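Local structure of ribosome maturation protein SDO1 homolog (Methanothermobacter thermautotrophicus, 2WBM) at residues S56-V60 with E61-A65; V224-G228 with G229-S233; G197-Y200 with G201-N205; V41-P45 with D46-E50. The protein probably binds RNA and takes part in ribosome maturation, as a conformationally flexible archaeal homologue of the Shwachman-Bodian-Diamond syndrome protein. One frame throughout, in Å; residues are numbered along the deposited sequence.

Interaction 1. Residues S56-V60 with E61-A65; sequences SDVSV and EDVLA
The N-terminal cap of the short helix 60-63 is made here by Ser59, whose hydroxyl oxygen accepts from Asp62 N at 3.3 Å (OG to N), with an N-H...O angle of 147°. The torsion that puts it there is chi1 87°: OG lies between the backbone N and the carbonyl carbon, turned back over the first turn. Two carboxylates stand close to the same hydroxyl, both as weak approaches: Asp62 OD2 is 3.2 Å and Glu61 OE1 3.5 Å from Ser59 OG. A water ties the cap further, accepting from Ser59 N and donating to Asp62 OD2. The carbonyl of Ser59 serves two donors: Asp62 N comes from above its plane at 3.0 Å from Ser59 O, whereas Val63 N lies in that plane. Leu64 N closes the next turn on Val60 O at 3.2 Å.

Beneath this polar cap, Val58 CG1 meets Val63 CG2 at 3.6 Å, the two side chains crossing at about a right angle. The pair is a hydrophobic staple, from the residue before the N-cap to the fourth residue of the helix. Upstream, Ser56 OG accepts from Val58 N at 3.1 Å and 164°, an ST turn that leads into the cap.

Val58 also packs on Leu47 and Glu50 of helix 45-52, and Val63 on Val43 of strand 37-43, while Val60 and Leu64 both touch Thr97 of helix 93-103. The short helix therefore lies against two helices and a strand of the N-terminal domain.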
loop_
_atom_site.group_PDB
_atom_site.type_symbol
_atom_site.label_atom_id
_atom_site.label_comp_id
_atom_site.label_asym_id
_atom_site.label_seq_id
_atom_site.Cartn_x
_atom_site.Cartn_y
_atom_site.Cartn_z
ATOM N N SER A 56 14.922 -3.326 -1.395
ATOM C CA SER A 56 14.027 -3.086 -2.526
ATOM C C SER A 56 14.585 -3.640 -3.832
ATOM O O SER A 56 15.791 -3.584 -4.072
ATOM C CB SER A 56 13.758 -1.592 -2.697
ATOM O OG SER A 56 13.056 -1.356 -3.907
ATOM N N ASP A 57 13.695 -4.160 -4.673
ATOM C CA ASP A 57 14.074 -4.674 -5.992
ATOM C C ASP A 57 13.839 -3.678 -7.132
ATOM O O ASP A 57 14.086 -3.994 -8.298
ATOM C CB ASP A 57 13.361 -5.997 -6.277
ATOM C CG ASP A 57 14.049 -7.184 -5.618
ATOM O OD1 ASP A 57 14.978 -6.966 -4.809
ATOM O OD2 ASP A 57 13.664 -8.338 -5.908
ATOM N N VAL A 58 13.377 -2.477 -6.787
ATOM C CA VAL A 58 13.105 -1.429 -7.769
ATOM C C VAL A 58 14.415 -0.888 -8.334
ATOM O O VAL A 58 15.303 -0.482 -7.586
ATOM C CB VAL A 58 12.297 -0.261 -7.135
ATOM C CG1 VAL A 58 12.071 0.871 -8.139
ATOM C CG2 VAL A 58 10.964 -0.757 -6.591
ATOM N N SER A 59 14.535 -0.867 -9.657
ATOM C CA SER A 59 15.741 -0.346 -10.289
ATOM C C SER A 59 15.690 1.169 -10.431
ATOM O O SER A 59 14.622 1.753 -10.654
ATOM C CB SER A 59 15.954 -0.987 -11.656
ATOM O OG SER A 59 15.243 -0.268 -12.642
ATOM N N VAL A 60 16.854 1.803 -10.314
ATOM C CA VAL A 60 16.950 3.241 -10.441
ATOM C C VAL A 60 16.417 3.737 -11.801
ATOM O O VAL A 60 15.797 4.811 -11.872
ATOM C CB VAL A 60 18.384 3.767 -10.118
ATOM C CG1 VAL A 60 19.385 3.445 -11.222
ATOM C CG2 VAL A 60 18.342 5.256 -9.855
ATOM N N GLU A 61 16.628 2.942 -12.855
ATOM C CA GLU A 61 16.138 3.284 -14.192
ATOM C C GLU A 61 14.614 3.415 -14.213
ATOM O O GLU A 61 14.072 4.248 -14.932
ATOM C CB GLU A 61 16.605 2.268 -15.237
ATOM C CG GLU A 61 18.114 2.308 -15.466
ATOM C CD GLU A 61 18.897 1.326 -14.591
ATOM O OE1 GLU A 61 18.406 0.927 -13.509
ATOM O OE2 GLU A 61 20.018 0.950 -14.998
ATOM N N ASP A 62 13.925 2.618 -13.405
ATOM C CA ASP A 62 12.468 2.716 -13.353
ATOM C C ASP A 62 11.982 3.895 -12.490
ATOM O O ASP A 62 10.864 4.370 -12.662
ATOM C CB ASP A 62 11.857 1.393 -12.922
ATOM C CG ASP A 62 12.081 0.287 -13.965
ATOM O OD1 ASP A 62 12.135 0.586 -15.183
ATOM O OD2 ASP A 62 12.223 -0.872 -13.566
ATOM N N VAL A 63 12.825 4.354 -11.576
ATOM C CA VAL A 63 12.482 5.478 -10.698
ATOM C C VAL A 63 12.522 6.820 -11.461
ATOM O O VAL A 63 11.649 7.671 -11.277
ATOM C CB VAL A 63 13.414 5.532 -9.462
ATOM C CG1 VAL A 63 13.093 6.745 -8.597
ATOM C CG2 VAL A 63 13.287 4.266 -8.630
ATOM N N LEU A 64 13.529 6.989 -12.322
ATOM C CA LEU A 64 13.773 8.281 -12.996
ATOM C C LEU A 64 12.789 8.582 -14.111
ATOM O O LEU A 64 12.576 7.760 -14.977
ATOM C CB LEU A 64 15.193 8.326 -13.571
ATOM C CG LEU A 64 16.274 8.517 -12.509
ATOM C CD1 LEU A 64 17.611 8.049 -13.053
ATOM C CD2 LEU A 64 16.358 9.990 -12.048
ATOM N N ALA A 65 12.225 9.790 -14.100
ATOM C CA ALA A 65 11.393 10.266 -15.212
ATOM C C ALA A 65 12.243 10.544 -16.481
ATOM O O ALA A 65 11.805 10.286 -17.610
ATOM C CB ALA A 65 10.661 11.532 -14.795
HETATM O O HOH W 1 12.272 -1.497 -11.147
#

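Interaction 2. Residues V224-G228 with G229-S233; sequences VEIPG and GLQDS
Gly228 O receives the amide of Gln231 at 2.8 Å from NE2, with an N-H...O angle of 163°. The acceptor lies almost in the plane of the Gln231 amide, and the donor is tilted only 15° from the carbonyl plane, so the bond restricts the rotation of the side-chain amide. Gln231 NE2 has a second partner in Gly138 O, which links this turn to a loop far earlier in the sequence. One residue back, Leu230 N donates to Pro227 O at 3.1 Å, approaching from above the carbonyl plane; this i to i+3 bond closes the 3-10 turn between strand 220-227 and helix 231-241.

Apolar contacts accompany the turn. Leu230 CD1 rests over the proline ring of Pro227, 4.1 Å from CG. With CG1 of Ile226 between its backbone N and carbonyl carbon (chi1 61°) and the chain extended beyond, CD1 is carried to the helix start, 3.8 Å from Gln231 CA.

Around the turn, Phe206 of helix 196-206 packs on both Ile226 and Leu230, and Val185 of strand 181-191 touches both Ile226 and Gln231. Arg130, in helix 110-131, covers Pro227 and Leu230, setting this strand-to-helix junction beside the long helix.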
loop_
_atom_site.group_PDB
_atom_site.type_symbol
_atom_site.label_atom_id
_atom_site.label_comp_id
_atom_site.label_asym_id
_atom_site.label_seq_id
_atom_site.Cartn_x
_atom_site.Cartn_y
_atom_site.Cartn_z
ATOM N N VAL A 224 -11.379 -21.186 4.420
ATOM C CA VAL A 224 -10.687 -20.063 3.775
ATOM C C VAL A 224 -10.103 -19.164 4.844
ATOM O O VAL A 224 -10.811 -18.782 5.765
ATOM C CB VAL A 224 -11.619 -19.227 2.883
ATOM C CG1 VAL A 224 -10.815 -18.155 2.122
ATOM C CG2 VAL A 224 -12.360 -20.130 1.879
ATOM N N GLU A 225 -8.811 -18.866 4.731
ATOM C CA GLU A 225 -8.173 -17.912 5.626
ATOM C C GLU A 225 -8.274 -16.538 4.971
ATOM O O GLU A 225 -7.813 -16.344 3.837
ATOM C CB GLU A 225 -6.716 -18.292 5.884
ATOM C CG GLU A 225 -5.965 -17.334 6.777
ATOM C CD GLU A 225 -4.654 -17.928 7.265
ATOM O OE1 GLU A 225 -4.677 -18.751 8.208
ATOM O OE2 GLU A 225 -3.605 -17.565 6.700
ATOM N N ILE A 226 -8.904 -15.601 5.671
ATOM C CA ILE A 226 -9.082 -14.243 5.159
ATOM C C ILE A 226 -8.557 -13.206 6.153
ATOM O O ILE A 226 -8.476 -13.486 7.358
ATOM C CB ILE A 226 -10.563 -13.934 4.817
ATOM C CG1 ILE A 226 -11.463 -14.033 6.062
ATOM C CG2 ILE A 226 -11.071 -14.896 3.722
ATOM C CD1 ILE A 226 -12.846 -13.413 5.875
ATOM N N PRO A 227 -8.188 -12.003 5.654
ATOM C CA PRO A 227 -7.951 -10.874 6.547
ATOM C C PRO A 227 -9.197 -10.683 7.393
ATOM O O PRO A 227 -10.307 -10.743 6.871
ATOM C CB PRO A 227 -7.762 -9.702 5.574
ATOM C CG PRO A 227 -7.147 -10.352 4.381
ATOM C CD PRO A 227 -7.924 -11.635 4.247
ATOM N N GLY A 228 -9.025 -10.500 8.695
ATOM C CA GLY A 228 -10.173 -10.515 9.603
ATOM C C GLY A 228 -11.229 -9.452 9.359
ATOM O O GLY A 228 -12.397 -9.643 9.710
ATOM N N GLY A 229 -10.830 -8.325 8.772
ATOM C CA GLY A 229 -11.756 -7.220 8.523
ATOM C C GLY A 229 -12.695 -7.457 7.353
ATOM O O GLY A 229 -13.594 -6.643 7.120
ATOM N N LEU A 230 -12.479 -8.552 6.622
ATOM C CA LEU A 230 -13.284 -8.879 5.432
ATOM C C LEU A 230 -14.413 -9.885 5.675
ATOM O O LEU A 230 -15.058 -10.331 4.719
ATOM C CB LEU A 230 -12.390 -9.390 4.294
ATOM C CG LEU A 230 -11.453 -8.335 3.696
ATOM C CD1 LEU A 230 -10.556 -8.958 2.652
ATOM C CD2 LEU A 230 -12.225 -7.165 3.121
ATOM N N GLN A 231 -14.658 -10.231 6.936
ATOM C CA GLN A 231 -15.660 -11.268 7.261
ATOM C C GLN A 231 -17.034 -10.976 6.650
ATOM O O GLN A 231 -17.652 -11.868 6.061
ATOM C CB GLN A 231 -15.789 -11.449 8.772
ATOM C CG GLN A 231 -14.576 -12.083 9.431
ATOM C CD GLN A 231 -14.662 -12.021 10.938
ATOM O OE1 GLN A 231 -15.487 -12.704 11.552
ATOM N NE2 GLN A 231 -13.825 -11.191 11.548
ATOM N N ASP A 232 -17.499 -9.735 6.773
ATOM C CA ASP A 232 -18.828 -9.373 6.273
ATOM C C ASP A 232 -18.879 -9.242 4.751
ATOM O O ASP A 232 -19.848 -9.680 4.128
ATOM C CB ASP A 232 -19.361 -8.112 6.965
ATOM C CG ASP A 232 -19.554 -8.310 8.464
ATOM O OD1 ASP A 232 -19.991 -9.408 8.875
ATOM O OD2 ASP A 232 -19.266 -7.370 9.232
ATOM N N SER A 233 -17.848 -8.643 4.155
ATOM C CA SER A 233 -17.752 -8.510 2.701
ATOM C C SER A 233 -17.693 -9.889 2.035
ATOM O O SER A 233 -18.283 -10.118 0.979
ATOM C CB SER A 233 -16.517 -7.682 2.332
ATOM O OG SER A 233 -16.276 -7.712 0.940
#

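Interaction 3. Residues G197-Y200 with G201-N205; sequences GSAY and GVISN
Tyr200 and Gly201, with Ala199 behind them, bury the most surface in this stretch of helix 196-206. The ring of Tyr200 is thrown out by a CG anti to the backbone N (chi1 176°) and stands beside the following turn. Ser204 N donates to Tyr200 O at 3.1 Å. In one of the two conformers of Ser204, its OG also donates to Tyr200 O, at 2.9 Å and from the opposite face of the carbonyl plane, and lies 4.0 Å above one face of the Tyr200 ring, offset toward the rim; the double grip holds for that conformer alone.

Gly201 N donates only weakly to Ser198 O, with an angle of 122°. Ala199 O, by contrast, takes a short, straight bond from Ile203 N, 2.8 Å and 168°. The Ile203 side chain lies along the same carbonyl, CG1 3.2 Å from Ala199 O, and CD1 reaches Ala199 CB at 4.3 Å.

Ile203 also packs on Ile189, Ile209 and Val224 of the sheet, and Ala199 on Ile191 and on Leu241 of helix 231-241. With these two residues buried and Ser198, Tyr200 and Ser204 exposed, this is an amphipathic alpha-helix lying on the sheet of the C-terminal domain.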
loop_
_atom_site.group_PDB
_atom_site.type_symbol
_atom_site.label_atom_id
_atom_site.label_comp_id
_atom_site.label_asym_id
_atom_site.label_seq_id
_atom_site.Cartn_x
_atom_site.Cartn_y
_atom_site.Cartn_z
ATOM N N GLY A 197 -16.641 -24.261 -8.687
ATOM C CA GLY A 197 -15.753 -23.622 -9.668
ATOM C C GLY A 197 -15.823 -22.104 -9.580
ATOM O O GLY A 197 -14.798 -21.431 -9.462
ATOM N N SER A 198 -17.044 -21.571 -9.612
ATOM C CA SER A 198 -17.283 -20.127 -9.496
ATOM C C SER A 198 -16.836 -19.520 -8.170
ATOM O O SER A 198 -16.314 -18.404 -8.149
ATOM C CB SER A 198 -18.766 -19.811 -9.710
ATOM O OG SER A 198 -19.147 -20.069 -11.042
ATOM N N ALA A 199 -17.050 -20.246 -7.070
ATOM C CA ALA A 199 -16.656 -19.782 -5.737
ATOM C C ALA A 199 -15.136 -19.679 -5.586
ATOM O O ALA A 199 -14.632 -18.787 -4.911
ATOM C CB ALA A 199 -17.231 -20.690 -4.658
ATOM N N TYR A 200 -14.415 -20.583 -6.237
ATOM C CA TYR A 200 -12.955 -20.531 -6.209
ATOM C C TYR A 200 -12.457 -19.152 -6.666
ATOM O O TYR A 200 -11.573 -18.569 -6.031
ATOM C CB TYR A 200 -12.371 -21.662 -7.057
ATOM C CG TYR A 200 -10.874 -21.617 -7.165
ATOM C CD1 TYR A 200 -10.069 -22.247 -6.213
ATOM C CD2 TYR A 200 -10.256 -20.947 -8.225
ATOM C CE1 TYR A 200 -8.684 -22.202 -6.307
ATOM C CE2 TYR A 200 -8.869 -20.897 -8.335
ATOM C CZ TYR A 200 -8.091 -21.525 -7.369
ATOM O OH TYR A 200 -6.725 -21.482 -7.473
ATOM N N GLY A 201 -13.049 -18.622 -7.740
ATOM C CA GLY A 201 -12.692 -17.305 -8.254
ATOM C C GLY A 201 -13.003 -16.181 -7.276
ATOM O O GLY A 201 -12.195 -15.270 -7.099
ATOM N N VAL A 202 -14.172 -16.245 -6.640
ATOM C CA VAL A 202 -14.567 -15.248 -5.634
ATOM C C VAL A 202 -13.619 -15.290 -4.440
ATOM O O VAL A 202 -13.105 -14.256 -4.001
ATOM C CB VAL A 202 -16.036 -15.454 -5.171
ATOM C CG1 VAL A 202 -16.349 -14.584 -3.945
ATOM C CG2 VAL A 202 -16.984 -15.126 -6.313
ATOM N N ILE A 203 -13.363 -16.501 -3.960
ATOM C CA ILE A 203 -12.518 -16.733 -2.795
ATOM C C ILE A 203 -11.125 -16.128 -3.004
ATOM O O ILE A 203 -10.548 -15.529 -2.097
ATOM C CB ILE A 203 -12.426 -18.233 -2.486
ATOM C CG1 ILE A 203 -13.728 -18.743 -1.858
ATOM C CG2 ILE A 203 -11.238 -18.532 -1.556
ATOM C CD1 ILE A 203 -13.905 -20.262 -1.991
ATOM N N SER A 204 -10.622 -16.236 -4.230
ATOM C CA SER A 204 -9.267 -15.801 -4.493
ATOM C C SER A 204 -9.073 -14.287 -4.363
ATOM O O SER A 204 -7.960 -13.824 -4.142
ATOM C CB SER A 204 -8.797 -16.378 -5.815
ATOM O OG SER A 204 -8.830 -17.797 -5.704
ATOM N N ASN A 205 -10.159 -13.533 -4.438
ATOM C CA ASN A 205 -10.117 -12.121 -4.125
ATOM C C ASN A 205 -10.005 -11.868 -2.618
ATOM O O ASN A 205 -9.516 -10.814 -2.204
ATOM C CB ASN A 205 -11.351 -11.421 -4.689
ATOM C CG ASN A 205 -11.350 -11.380 -6.206
ATOM O OD1 ASN A 205 -10.342 -11.039 -6.825
ATOM N ND2 ASN A 205 -12.478 -11.732 -6.809
#

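Interaction 4. Residues V41-P45 with D46-E50; sequences VLVDP and DLAAE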
loop_
_atom_site.group_PDB
_atom_site.type_symbol
_atom_site.label_atom_id
_atom_site.label_comp_id
_atom_site.label_asym_id
_atom_site.label_seq_id
_atom_site.Cartn_x
_atom_site.Cartn_y
_atom_site.Cartn_z
ATOM N N VAL A 41 16.671 15.368 -9.066
ATOM C CA VAL A 41 16.188 14.474 -10.122
ATOM C C VAL A 41 14.671 14.391 -10.091
ATOM O O VAL A 41 14.058 14.628 -9.050
ATOM C CB VAL A 41 16.812 13.041 -10.005
ATOM C CG1 VAL A 41 18.286 13.078 -10.426
ATOM C CG2 VAL A 41 16.640 12.447 -8.566
ATOM N N LEU A 42 14.073 14.092 -11.242
ATOM C CA LEU A 42 12.626 13.974 -11.369
ATOM C C LEU A 42 12.297 12.498 -11.305
ATOM O O LEU A 42 12.835 11.709 -12.097
ATOM C CB LEU A 42 12.154 14.554 -12.702
ATOM C CG LEU A 42 12.212 16.085 -12.741
ATOM C CD1 LEU A 42 12.044 16.608 -14.179
ATOM C CD2 LEU A 42 11.105 16.622 -11.836
ATOM N N VAL A 43 11.444 12.129 -10.355
ATOM C CA VAL A 43 11.208 10.717 -10.044
ATOM C C VAL A 43 9.737 10.355 -9.837
ATOM O O VAL A 43 8.909 11.182 -9.445
ATOM C CB VAL A 43 12.029 10.240 -8.778
ATOM C CG1 VAL A 43 13.542 10.350 -9.009
ATOM C CG2 VAL A 43 11.608 11.005 -7.509
ATOM N N ASP A 44 9.417 9.094 -10.116
ATOM C CA ASP A 44 8.128 8.516 -9.786
ATOM C C ASP A 44 8.049 8.447 -8.253
ATOM O O ASP A 44 8.921 7.846 -7.630
ATOM C CB ASP A 44 8.048 7.103 -10.379
ATOM C CG ASP A 44 6.712 6.438 -10.149
ATOM O OD1 ASP A 44 6.318 6.258 -8.977
ATOM O OD2 ASP A 44 6.067 6.039 -11.147
ATOM N N PRO A 45 7.015 9.064 -7.645
ATOM C CA PRO A 45 7.021 9.154 -6.180
ATOM C C PRO A 45 6.814 7.790 -5.510
ATOM O O PRO A 45 7.412 7.524 -4.454
ATOM C CB PRO A 45 5.844 10.094 -5.879
ATOM C CG PRO A 45 4.924 9.946 -7.052
ATOM C CD PRO A 45 5.869 9.785 -8.234
ATOM N N ASP A 46 5.999 6.936 -6.125
ATOM C CA ASP A 46 5.723 5.609 -5.564
ATOM C C ASP A 46 6.992 4.759 -5.641
ATOM O O ASP A 46 7.397 4.134 -4.663
ATOM C CB ASP A 46 4.594 4.922 -6.323
ATOM C CG ASP A 46 3.249 5.585 -6.098
ATOM O OD1 ASP A 46 2.965 6.024 -4.961
ATOM O OD2 ASP A 46 2.466 5.654 -7.065
ATOM N N LEU A 47 7.637 4.771 -6.800
ATOM C CA LEU A 47 8.839 3.965 -6.985
ATOM C C LEU A 47 10.019 4.520 -6.192
ATOM O O LEU A 47 10.816 3.737 -5.664
ATOM C CB LEU A 47 9.173 3.798 -8.466
ATOM C CG LEU A 47 8.158 2.971 -9.268
ATOM C CD1 LEU A 47 8.575 2.943 -10.743
ATOM C CD2 LEU A 47 7.978 1.548 -8.716
ATOM N N ALA A 48 10.103 5.850 -6.078
ATOM C CA ALA A 48 11.122 6.496 -5.244
ATOM C C ALA A 48 10.958 6.067 -3.781
ATOM O O ALA A 48 11.947 5.759 -3.106
ATOM C CB ALA A 48 11.068 8.038 -5.380
ATOM N N ALA A 49 9.716 6.026 -3.295
ATOM C CA ALA A 49 9.467 5.593 -1.920
ATOM C C ALA A 49 9.895 4.139 -1.710
ATOM O O ALA A 49 10.479 3.799 -0.674
ATOM C CB ALA A 49 7.995 5.791 -1.538
ATOM N N GLU A 50 9.602 3.288 -2.694
ATOM C CA GLU A 50 9.975 1.869 -2.638
ATOM C C GLU A 50 11.490 1.692 -2.658
ATOM O O GLU A 50 12.028 0.851 -1.924
ATOM C CB GLU A 50 9.359 1.073 -3.802
ATOM C CG GLU A 50 7.872 0.757 -3.675
ATOM C CD GLU A 50 7.520 -0.069 -2.441
ATOM O OE1 GLU A 50 8.335 -0.920 -2.001
ATOM O OE2 GLU A 50 6.401 0.121 -1.918
HETATM O O HOH W 2 3.785 7.056 -8.934
#
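Asp44 and Leu47 face each other at the start of helix 45-52, their side chains inclined to one another, with the carboxylate of Asp44 lying alongside the leucine's branch point: Leu47 CG is 3.8 Å from Asp44 OD1, and Leu47 CD1 is 4.0 Å from Asp44 OD2. Because CG of Asp44 is anti to its own N (chi1 -177°), OD1 swings over the first turn and accepts from Leu47 N at 2.9 Å, with an N-H...O angle of 169°. The donor comes from above the carboxylate plane, 43° out of it. This is an N-cap, with Pro45 as the first residue of the helix.

OD1 has a second partner. A water donates both to it, at 2.7 Å from Asp44 OD1, and to Asp46 OD2, bridging two carboxylates whose nearest oxygens are 4.3 Å apart; it probably eases their mutual repulsion. The other oxygen, OD2, is held by NE2 of His20, which precedes the probable initiator methionine and is probably a tag remnant.

Behind the cap the backbone turns regularly. Ala48 N donates to Asp44 O at 2.8 Å, and Ala49 N to Pro45 O at 3.0 Å. Val43, whose CB points toward the helix, sets CG2 3.7 Å from Ala48 CB; these are the N' and N4 positions of a hydrophobic staple, closing the strand end on the helix.

Strand 37-43 thus passes into helix 45-52 through the cap. Val63 of helix 60-63 packs on Leu47 and Ala48, Leu101 of helix 93-103 touches Ala48, and Val28 of strand 28-34 lies against Val43 and Pro45.

Interactions 1 and 4 belong to one N-terminal unit, their centres about 8 Å apart, and the backbones join directly: Ala65 N lies 2.8 Å from Leu42 O, a probable hydrogen bond. Both are helix starts capped by an oxygen side chain, partly exposed in Ser59 and buried in Asp44, and each has an acidic neighbour joined through a water. Interactions 2 and 3 form a second pair in the C-terminal domain, centres about 14 Å apart, meeting through Val224 and Ile203. There interaction 2 is a strand-to-helix turn closed by a backbone bond and braced by a glutamine amide, interaction 3 a helix with one face buried and the other exposed. No atoms of the two pairs touch.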